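Local coordinates for protein geranyltranstransferase (Roseobacter denitrificans, PDB 4LLS) that condenses isopentenyl diphosphate with an allylic diphosphate in isoprenoid biosynthesis, probably making farnesyl or geranylgeranyl diphosphate, at residues A[48-60]-A[122-135]. Numbering follows the deposited sequence.
With GST (geranyl S-thiolodiphosphate), chain I.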
loop_
_atom_site.group_PDB
_atom_site.type_symbol
_atom_site.label_atom_id
_atom_site.label_comp_id
_atom_site.label_asym_id
_atom_site.label_seq_id
_atom_site.Cartn_x
_atom_site.Cartn_y
_atom_site.Cartn_z
ATOM N N PRO A 48 -17.588 9.317 5.799
ATOM C CA PRO A 48 -17.418 10.602 5.140
ATOM C C PRO A 48 -16.447 11.541 5.863
ATOM O O PRO A 48 -16.872 12.500 6.517
ATOM C CB PRO A 48 -18.836 11.177 5.141
ATOM C CG PRO A 48 -19.502 10.558 6.326
ATOM C CD PRO A 48 -18.899 9.188 6.462
ATOM N N LEU A 49 -15.159 11.224 5.789
ATOM C CA LEU A 49 -14.124 12.003 6.419
ATOM C C LEU A 49 -13.190 12.546 5.348
ATOM O O LEU A 49 -13.178 12.029 4.226
ATOM C CB LEU A 49 -13.349 11.117 7.392
ATOM C CG LEU A 49 -14.221 10.561 8.516
ATOM C CD1 LEU A 49 -13.411 9.583 9.350
ATOM C CD2 LEU A 49 -14.814 11.680 9.371
ATOM N N PRO A 50 -12.374 13.550 5.680
ATOM C CA PRO A 50 -11.541 14.156 4.659
ATOM C C PRO A 50 -10.655 13.143 3.932
ATOM O O PRO A 50 -10.531 13.196 2.720
ATOM C CB PRO A 50 -10.696 15.164 5.437
ATOM C CG PRO A 50 -11.610 15.586 6.540
ATOM C CD PRO A 50 -12.445 14.394 6.891
ATOM N N ILE A 51 -10.087 12.197 4.662
ATOM C CA ILE A 51 -9.213 11.243 4.013
ATOM C C ILE A 51 -9.955 10.490 2.910
ATOM O O ILE A 51 -9.368 10.189 1.859
ATOM C CB ILE A 51 -8.584 10.297 5.038
ATOM C CG1 ILE A 51 -7.568 9.392 4.341
ATOM C CG2 ILE A 51 -9.670 9.539 5.792
ATOM C CD1 ILE A 51 -8.103 8.041 3.982
ATOM N N VAL A 52 -11.188 10.100 3.167
ATOM C CA VAL A 52 -11.979 9.344 2.198
ATOM C C VAL A 52 -12.417 10.228 1.030
ATOM O O VAL A 52 -12.440 9.793 -0.133
ATOM C CB VAL A 52 -13.190 8.674 2.879
ATOM C CG1 VAL A 52 -14.094 7.970 1.890
ATOM C CG2 VAL A 52 -12.718 7.688 3.934
ATOM N N GLU A 53 -12.768 11.473 1.318
ATOM C CA GLU A 53 -13.039 12.431 0.251
ATOM C C GLU A 53 -11.806 12.614 -0.649
ATOM O O GLU A 53 -11.922 12.734 -1.873
ATOM C CB GLU A 53 -13.501 13.761 0.845
ATOM C CG GLU A 53 -14.866 13.613 1.489
ATOM C CD GLU A 53 -15.395 14.893 2.109
ATOM O OE1 GLU A 53 -14.871 15.991 1.805
ATOM O OE2 GLU A 53 -16.349 14.790 2.913
ATOM N N ALA A 54 -10.632 12.653 -0.031
ATOM C CA ALA A 54 -9.355 12.729 -0.755
ATOM C C ALA A 54 -9.063 11.471 -1.600
ATOM O O ALA A 54 -8.589 11.558 -2.719
ATOM C CB ALA A 54 -8.207 12.993 0.206
ATOM N N MET A 55 -9.425 10.308 -1.076
ATOM C CA MET A 55 -9.330 9.085 -1.855
ATOM C C MET A 55 -10.194 9.181 -3.113
ATOM O O MET A 55 -9.775 8.732 -4.187
ATOM C CB MET A 55 -9.760 7.879 -1.041
ATOM C CG MET A 55 -8.777 7.501 0.053
ATOM S SD MET A 55 -9.399 6.280 1.234
ATOM C CE MET A 55 -9.255 4.780 0.263
ATOM N N ALA A 56 -11.420 9.690 -2.982
ATOM C CA ALA A 56 -12.324 9.806 -4.103
ATOM C C ALA A 56 -11.794 10.850 -5.093
ATOM O O ALA A 56 -11.840 10.655 -6.321
ATOM C CB ALA A 56 -13.693 10.214 -3.623
ATOM N N HIS A 57 -11.257 11.940 -4.569
ATOM C CA HIS A 57 -10.684 12.992 -5.411
ATOM C C HIS A 57 -9.578 12.415 -6.289
ATOM O O HIS A 57 -9.460 12.712 -7.475
ATOM C CB HIS A 57 -10.146 14.093 -4.519
ATOM C CG HIS A 57 -9.753 15.339 -5.242
ATOM N ND1 HIS A 57 -8.451 15.682 -5.514
ATOM C CD2 HIS A 57 -10.511 16.383 -5.653
ATOM C CE1 HIS A 57 -8.418 16.885 -6.070
ATOM N NE2 HIS A 57 -9.657 17.315 -6.187
ATOM N N ALA A 58 -8.681 11.678 -5.651
ATOM C CA ALA A 58 -7.488 11.162 -6.297
ATOM C C ALA A 58 -7.749 10.076 -7.324
ATOM O O ALA A 58 -6.891 9.830 -8.216
ATOM C CB ALA A 58 -6.532 10.614 -5.234
ATOM N N THR A 59 -8.876 9.393 -7.203
ATOM C CA THR A 59 -9.224 8.357 -8.109
ATOM C C THR A 59 -10.190 8.769 -9.213
ATOM O O THR A 59 -10.514 7.950 -10.059
ATOM C CB THR A 59 -9.782 7.119 -7.367
ATOM O OG1 THR A 59 -10.863 7.483 -6.485
ATOM C CG2 THR A 59 -8.685 6.429 -6.596
ATOM N N SER A 60 -10.711 9.995 -9.155
ATOM C CA SER A 60 -11.613 10.497 -10.156
ATOM C C SER A 60 -10.798 10.931 -11.379
ATOM O O SER A 60 -9.675 11.417 -11.269
ATOM C CB SER A 60 -12.443 11.643 -9.583
ATOM O OG SER A 60 -11.643 12.750 -9.297
ATOM N N LYS A 122 -5.589 20.829 -1.853
ATOM C CA LYS A 122 -6.982 20.918 -1.480
ATOM C C LYS A 122 -7.217 20.631 0.005
ATOM O O LYS A 122 -8.131 21.162 0.628
ATOM C CB LYS A 122 -7.819 19.995 -2.360
ATOM C CG LYS A 122 -9.318 20.081 -2.155
ATOM C CD LYS A 122 -10.057 19.455 -3.328
ATOM C CE LYS A 122 -11.537 19.267 -3.042
ATOM N NZ LYS A 122 -12.225 20.565 -2.861
ATOM N N TRP A 123 -6.410 19.738 0.553
ATOM C CA TRP A 123 -6.451 19.443 1.961
ATOM C C TRP A 123 -5.118 19.879 2.594
ATOM O O TRP A 123 -4.898 21.076 2.787
ATOM C CB TRP A 123 -6.777 17.940 2.147
ATOM C CG TRP A 123 -8.216 17.602 1.886
ATOM C CD1 TRP A 123 -9.235 17.684 2.760
ATOM C CD2 TRP A 123 -8.790 17.154 0.644
ATOM N NE1 TRP A 123 -10.407 17.287 2.173
ATOM C CE2 TRP A 123 -10.162 16.965 0.863
ATOM C CE3 TRP A 123 -8.259 16.787 -0.594
ATOM C CZ2 TRP A 123 -11.039 16.542 -0.145
ATOM C CZ3 TRP A 123 -9.132 16.377 -1.599
ATOM C CH2 TRP A 123 -10.508 16.252 -1.363
ATOM N N ASP A 124 -4.203 18.946 2.858
ATOM C CA ASP A 124 -2.898 19.217 3.435
ATOM C C ASP A 124 -2.013 17.974 3.252
ATOM O O ASP A 124 -2.484 16.963 2.692
ATOM C CB ASP A 124 -3.012 19.614 4.928
ATOM C CG ASP A 124 -3.738 18.581 5.772
ATOM O OD1 ASP A 124 -4.337 18.972 6.795
ATOM O OD2 ASP A 124 -3.714 17.362 5.471
ATOM N N ASP A 125 -0.737 18.086 3.612
ATOM C CA ASP A 125 0.224 17.043 3.307
ATOM C C ASP A 125 -0.198 15.756 4.030
ATOM O O ASP A 125 -0.063 14.675 3.462
ATOM C CB ASP A 125 1.652 17.419 3.716
ATOM C CG ASP A 125 2.236 18.523 2.870
ATOM O OD1 ASP A 125 1.566 18.999 1.935
ATOM O OD2 ASP A 125 3.368 18.987 3.195
ATOM N N ALA A 126 -0.598 15.830 5.289
ATOM C CA ALA A 126 -0.909 14.602 6.067
ATOM C C ALA A 126 -2.051 13.849 5.394
ATOM O O ALA A 126 -2.033 12.610 5.284
ATOM C CB ALA A 126 -1.319 14.947 7.488
ATOM N N THR A 127 -3.061 14.585 4.976
ATOM C CA THR A 127 -4.200 13.970 4.314
ATOM C C THR A 127 -3.739 13.283 3.016
ATOM O O THR A 127 -4.214 12.169 2.709
ATOM C CB THR A 127 -5.288 15.028 4.034
ATOM O OG1 THR A 127 -5.693 15.607 5.275
ATOM C CG2 THR A 127 -6.478 14.425 3.375
ATOM N N ALA A 128 -2.797 13.888 2.295
ATOM C CA ALA A 128 -2.288 13.316 1.062
ATOM C C ALA A 128 -1.506 12.050 1.356
ATOM O O ALA A 128 -1.675 11.021 0.661
ATOM C CB ALA A 128 -1.465 14.323 0.287
ATOM N N VAL A 129 -0.630 12.080 2.363
ATOM C CA VAL A 129 0.114 10.883 2.729
ATOM C C VAL A 129 -0.853 9.750 3.060
ATOM O O VAL A 129 -0.717 8.621 2.519
ATOM C CB VAL A 129 1.055 11.139 3.910
ATOM C CG1 VAL A 129 1.625 9.810 4.433
ATOM C CG2 VAL A 129 2.178 12.111 3.525
ATOM N N LEU A 130 -1.866 10.029 3.862
ATOM C CA LEU A 130 -2.747 8.970 4.340
ATOM C C LEU A 130 -3.679 8.497 3.253
ATOM O O LEU A 130 -3.976 7.296 3.163
ATOM C CB LEU A 130 -3.529 9.396 5.612
ATOM C CG LEU A 130 -2.662 9.605 6.868
ATOM C CD1 LEU A 130 -3.571 10.178 7.944
ATOM C CD2 LEU A 130 -2.023 8.325 7.346
ATOM N N ALA A 131 -4.168 9.408 2.406
ATOM C CA ALA A 131 -5.036 8.990 1.324
ATOM C C ALA A 131 -4.251 8.098 0.365
ATOM O O ALA A 131 -4.816 7.100 -0.099
ATOM C CB ALA A 131 -5.599 10.203 0.565
ATOM N N GLY A 132 -3.004 8.431 0.026
ATOM C CA GLY A 132 -2.202 7.565 -0.809
ATOM C C GLY A 132 -1.990 6.214 -0.139
ATOM O O GLY A 132 -2.116 5.186 -0.782
ATOM N N ASP A 133 -1.746 6.197 1.175
ATOM C CA ASP A 133 -1.507 4.971 1.920
ATOM C C ASP A 133 -2.757 4.074 1.787
ATOM O O ASP A 133 -2.646 2.867 1.492
ATOM C CB ASP A 133 -1.201 5.279 3.386
ATOM C CG ASP A 133 0.189 5.781 3.616
ATOM O OD1 ASP A 133 1.029 5.658 2.711
ATOM O OD2 ASP A 133 0.426 6.286 4.744
ATOM N N ALA A 134 -3.959 4.649 2.010
ATOM C CA ALA A 134 -5.189 3.889 2.023
ATOM C C ALA A 134 -5.540 3.413 0.625
ATOM O O ALA A 134 -6.258 2.421 0.484
ATOM C CB ALA A 134 -6.353 4.673 2.631
ATOM N N LEU A 135 -5.131 4.160 -0.395
ATOM C CA LEU A 135 -5.380 3.752 -1.778
ATOM C C LEU A 135 -4.521 2.568 -2.177
ATOM O O LEU A 135 -4.992 1.684 -2.899
ATOM C CB LEU A 135 -5.195 4.922 -2.745
ATOM C CG LEU A 135 -6.351 5.932 -2.790
ATOM C CD1 LEU A 135 -5.915 7.155 -3.569
ATOM C CD2 LEU A 135 -7.608 5.315 -3.372
HETATM P PA GST I . 3.385 6.025 19.414
HETATM O O1A GST I . 2.966 6.606 20.770
HETATM O O2A GST I . 3.910 7.059 18.424
HETATM O O3A GST I . 4.206 4.770 19.474
HETATM O O1B GST I . 2.046 5.550 18.771
HETATM P PB GST I . 0.770 6.463 18.871
HETATM O O2B GST I . 1.029 7.803 18.324
HETATM O O3B GST I . 0.180 6.483 20.382
HETATM S S1 GST I . -0.422 5.417 17.685
HETATM C C1 GST I . 0.779 5.237 16.403
HETATM C C2 GST I . 0.075 5.176 15.078
HETATM C C3 GST I . -0.198 4.006 14.495
HETATM C C10 GST I . 0.170 2.715 15.161
HETATM C C4 GST I . -0.976 3.987 13.218
HETATM C C5 GST I . -0.490 5.104 12.288
HETATM C C6 GST I . -1.327 4.989 11.051
HETATM C C7 GST I . -0.973 5.421 9.840
HETATM C C9 GST I . -1.987 5.187 8.762
HETATM C C8 GST I . 0.347 6.043 9.502
HETATM O O HOH W 1 -12.981 17.736 3.416
#
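Helix 50-59 crosses the start of helix 125-144 with Met55 over Ala131, their short axes approaching to 8.8 Å at a signed angle of -68°. Small residues suit the crossing: the methyl groups of Ala54 and Ala131 meet, CB to CB 3.8 Å. Ala54 CB also sits over one face of the Trp123 indole, in a CH-pi contact 4.0 Å from the centroid of the six-membered ring. Pro50 CB touches CD1 and NE1 of the pyrrole part, while Lys122 CG lies over the opposite face. The indole's six-membered edge points at the face of His57 in a T-shaped pair, planes at 83°. At its outer rim, Trp123 NE1 donates to a water 2.9 Å away that in turn donates to Glu53 OE1, so the polar N-H is satisfied in the indole plane. Were Trp123 replaced by an alanine, the methyl of Ala54 and the ring of His57 would probably lose the surface they pack on, and the water on Glu53 its N-H donor. Both helices belong to the mainly helical fold of the trans-prenyl diphosphate synthases, and helix 125-144 begins just beyond the tryptophan, N-capped by Asp124, whose OD2 accepts from both N and OG1 of Thr127. Farther along, the unbranched chain of Met55 bends at chi3 (77°), laying SD 3.7 Å from Ala134 CB and bringing CE to Leu135 CD2. Leu135 forks between Ala58 and Thr59, each branch meeting a methyl, and Ile51 reaches Ala134 by CD1. On the dimer side, Leu130 CD2 touches C9 of the geranyl thiolodiphosphate at 3.4 Å; its diphosphate is bound by Arg113 and Lys252 of the second subunit, placing this leucine at the end of a neighbour's prenyl chain.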